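Local structure of small COPII coat GTPase SAR1 (Encephalitozoon cuniculi, 6VS4) at residues A[45-50]-A[123-128]. The protein is a small GTPase of the ADP-ribosylation factor family, a component of the COPII coat, modelled here with GDP and magnesium. Numbering follows the deposited sequence.
With GDP (guanosine-5'-diphosphate), chain D.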
loop_
_atom_site.group_PDB
_atom_site.type_symbol
_atom_site.label_atom_id
_atom_site.label_comp_id
_atom_site.label_asym_id
_atom_site.label_seq_id
_atom_site.Cartn_x
_atom_site.Cartn_y
_atom_site.Cartn_z
ATOM N N LEU A 45 -29.645 20.481 0.006
ATOM C CA LEU A 45 -31.084 20.514 0.191
ATOM C C LEU A 45 -31.709 19.220 -0.316
ATOM O O LEU A 45 -31.124 18.490 -1.121
ATOM C CB LEU A 45 -31.684 21.728 -0.535
ATOM C CG LEU A 45 -31.103 23.106 -0.165
ATOM C CD1 LEU A 45 -31.604 24.191 -1.113
ATOM C CD2 LEU A 45 -31.404 23.489 1.272
ATOM N N GLY A 46 -32.924 18.958 0.151
ATOM C CA GLY A 46 -33.617 17.721 -0.151
ATOM C C GLY A 46 -34.467 17.278 1.019
ATOM O O GLY A 46 -34.301 17.791 2.126
ATOM N N ILE A 47 -35.384 16.334 0.805
ATOM C CA ILE A 47 -36.165 15.828 1.928
ATOM C C ILE A 47 -35.266 14.905 2.742
ATOM O O ILE A 47 -34.182 14.522 2.288
ATOM C CB ILE A 47 -37.459 15.125 1.462
ATOM C CG1 ILE A 47 -37.141 13.792 0.787
ATOM C CG2 ILE A 47 -38.283 16.039 0.552
ATOM C CD1 ILE A 47 -38.341 13.083 0.238
ATOM N N ASP A 48 -35.697 14.560 3.954
ATOM C CA ASP A 48 -34.881 13.727 4.830
ATOM C C ASP A 48 -34.679 12.334 4.236
ATOM O O ASP A 48 -35.502 11.838 3.460
ATOM C CB ASP A 48 -35.540 13.603 6.203
ATOM C CG ASP A 48 -36.940 13.053 6.112
ATOM O OD1 ASP A 48 -37.823 13.784 5.616
ATOM O OD2 ASP A 48 -37.151 11.882 6.500
ATOM N N ASN A 49 -33.564 11.702 4.622
ATOM C CA ASN A 49 -33.138 10.368 4.194
ATOM C C ASN A 49 -32.607 10.351 2.763
ATOM O O ASN A 49 -32.387 9.268 2.204
ATOM C CB ASN A 49 -34.269 9.338 4.356
ATOM C CG ASN A 49 -33.761 7.920 4.566
ATOM O OD1 ASN A 49 -33.083 7.631 5.553
ATOM N ND2 ASN A 49 -34.132 7.016 3.662
ATOM N N ALA A 50 -32.392 11.518 2.148
ATOM C CA ALA A 50 -31.885 11.559 0.779
ATOM C C ALA A 50 -30.381 11.303 0.691
ATOM O O ALA A 50 -29.898 10.873 -0.363
ATOM C CB ALA A 50 -32.216 12.908 0.135
ATOM N N GLN A 123 -43.668 13.061 -4.492
ATOM C CA GLN A 123 -44.488 14.264 -4.411
ATOM C C GLN A 123 -43.880 15.285 -3.457
ATOM O O GLN A 123 -43.886 16.487 -3.745
ATOM C CB GLN A 123 -45.909 13.897 -3.987
ATOM C CG GLN A 123 -46.892 15.047 -4.101
ATOM C CD GLN A 123 -46.958 15.617 -5.504
ATOM O OE1 GLN A 123 -46.788 14.901 -6.488
ATOM N NE2 GLN A 123 -47.209 16.916 -5.600
ATOM N N GLU A 124 -43.339 14.828 -2.324
ATOM C CA GLU A 124 -42.588 15.735 -1.460
ATOM C C GLU A 124 -41.379 16.306 -2.185
ATOM O O GLU A 124 -41.074 17.496 -2.051
ATOM C CB GLU A 124 -42.123 15.019 -0.193
ATOM C CG GLU A 124 -43.203 14.385 0.641
ATOM C CD GLU A 124 -42.645 13.812 1.925
ATOM O OE1 GLU A 124 -41.787 14.477 2.543
ATOM O OE2 GLU A 124 -43.055 12.698 2.312
ATOM N N VAL A 125 -40.680 15.473 -2.959
ATOM C CA VAL A 125 -39.474 15.930 -3.646
ATOM C C VAL A 125 -39.808 17.058 -4.610
ATOM O O VAL A 125 -39.122 18.085 -4.651
ATOM C CB VAL A 125 -38.782 14.762 -4.371
ATOM C CG1 VAL A 125 -37.635 15.279 -5.225
ATOM C CG2 VAL A 125 -38.280 13.727 -3.371
ATOM N N ARG A 126 -40.873 16.890 -5.394
ATOM C CA ARG A 126 -41.213 17.921 -6.368
ATOM C C ARG A 126 -41.639 19.205 -5.670
ATOM O O ARG A 126 -41.325 20.305 -6.139
ATOM C CB ARG A 126 -42.276 17.405 -7.346
ATOM C CG ARG A 126 -43.714 17.756 -7.054
ATOM C CD ARG A 126 -44.588 17.302 -8.221
ATOM N NE ARG A 126 -44.212 17.981 -9.461
ATOM C CZ ARG A 126 -44.216 17.407 -10.659
ATOM N NH1 ARG A 126 -44.560 16.134 -10.782
ATOM N NH2 ARG A 126 -43.857 18.104 -11.729
ATOM N N GLU A 127 -42.359 19.087 -4.548
ATOM C CA GLU A 127 -42.696 20.268 -3.758
ATOM C C GLU A 127 -41.451 20.876 -3.123
ATOM O O GLU A 127 -41.267 22.098 -3.151
ATOM C CB GLU A 127 -43.736 19.915 -2.694
ATOM C CG GLU A 127 -45.172 20.244 -3.101
ATOM C CD GLU A 127 -46.143 19.105 -2.834
ATOM O OE1 GLU A 127 -47.069 18.904 -3.655
ATOM O OE2 GLU A 127 -45.982 18.410 -1.806
ATOM N N ALA A 128 -40.580 20.042 -2.552
ATOM C CA ALA A 128 -39.315 20.559 -2.034
ATOM C C ALA A 128 -38.523 21.255 -3.136
ATOM O O ALA A 128 -37.991 22.350 -2.928
ATOM C CB ALA A 128 -38.492 19.434 -1.403
HETATM P PB GDP D . -30.352 13.008 5.333
HETATM O O1B GDP D . -31.693 12.987 6.088
HETATM O O2B GDP D . -29.284 13.746 6.085
HETATM O O3B GDP D . -30.609 13.544 3.922
HETATM O O3A GDP D . -29.912 11.497 5.119
HETATM P PA GDP D . -28.621 10.659 5.502
HETATM O O1A GDP D . -28.681 10.417 7.002
HETATM O O2A GDP D . -27.390 11.293 4.987
HETATM O "O5'" GDP D . -28.858 9.238 4.814
HETATM C "C5'" GDP D . -29.928 8.337 5.166
HETATM C "C4'" GDP D . -29.509 6.921 4.860
HETATM O "O4'" GDP D . -29.296 6.778 3.438
HETATM C "C3'" GDP D . -28.224 6.449 5.550
HETATM O "O3'" GDP D . -28.393 5.174 6.158
HETATM C "C2'" GDP D . -27.206 6.398 4.406
HETATM O "O2'" GDP D . -26.238 5.381 4.624
HETATM C "C1'" GDP D . -28.111 6.034 3.236
HETATM N N9 GDP D . -27.562 6.375 1.914
HETATM C C8 GDP D . -27.060 7.578 1.491
HETATM N N7 GDP D . -26.631 7.550 0.250
HETATM C C5 GDP D . -26.859 6.248 -0.163
HETATM C C6 GDP D . -26.569 5.580 -1.403
HETATM O O6 GDP D . -26.082 6.071 -2.418
HETATM N N1 GDP D . -26.933 4.249 -1.375
HETATM C C2 GDP D . -27.529 3.618 -0.316
HETATM N N2 GDP D . -27.824 2.325 -0.471
HETATM N N3 GDP D . -27.813 4.223 0.833
HETATM C C4 GDP D . -27.442 5.518 0.848
#
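Ile47, where strand 40-47 leads into the phosphate-binding loop, packs with both of its branches against helix 122-135, and the contact is purely apolar. Ile47 CD1, at the end of the longer branch, meets Val125 CG2 at 3.7 Å, the two side chains crossing at about a right angle. The shorter branch, Ile47 CG2, reaches between two residues one helical turn apart, lying 3.9 Å from Ala128 CB and 4.0 Å from Glu124 CB. A chi1 of 71° sets CG1 between the backbone N and carbonyl carbon of Ile47 and CG2 opposite that carbon, which spreads the branches over the three helix residues. The axes of 45-47 and 123-128 pass 8.0 Å apart at closest, nearly antiparallel at 151°. Val125 also touches Val114 and Ala128 touches Leu90, on the two strands that flank 40-47.

Polar groups gather beside this packing. Asp48 OD1 and Glu124 OE1 stand 5.1 Å apart, and Arg121 probably eases their like charges, forming a salt bridge with Asp48 and a weak, long ion pair with Glu124. On the helix, Gln123 NE2 bonds Glu127 OE1 at 2.8 Å, approaching from above the carboxylate plane.

From Ile47 to Ala50 the chain makes a type II turn that faces the nucleotide. Asn49 N gives GDP O1B a nearly straight hydrogen bond of 2.7 Å (168°), while Asn49 OD1 lies 3.3 Å from GDP C5'. Strand 40-47, this loop and helix 52-59 are consistent with a P-loop (Walker A); helix 122-135, packed on the central sheet, belongs to the Ras-like GTPase fold.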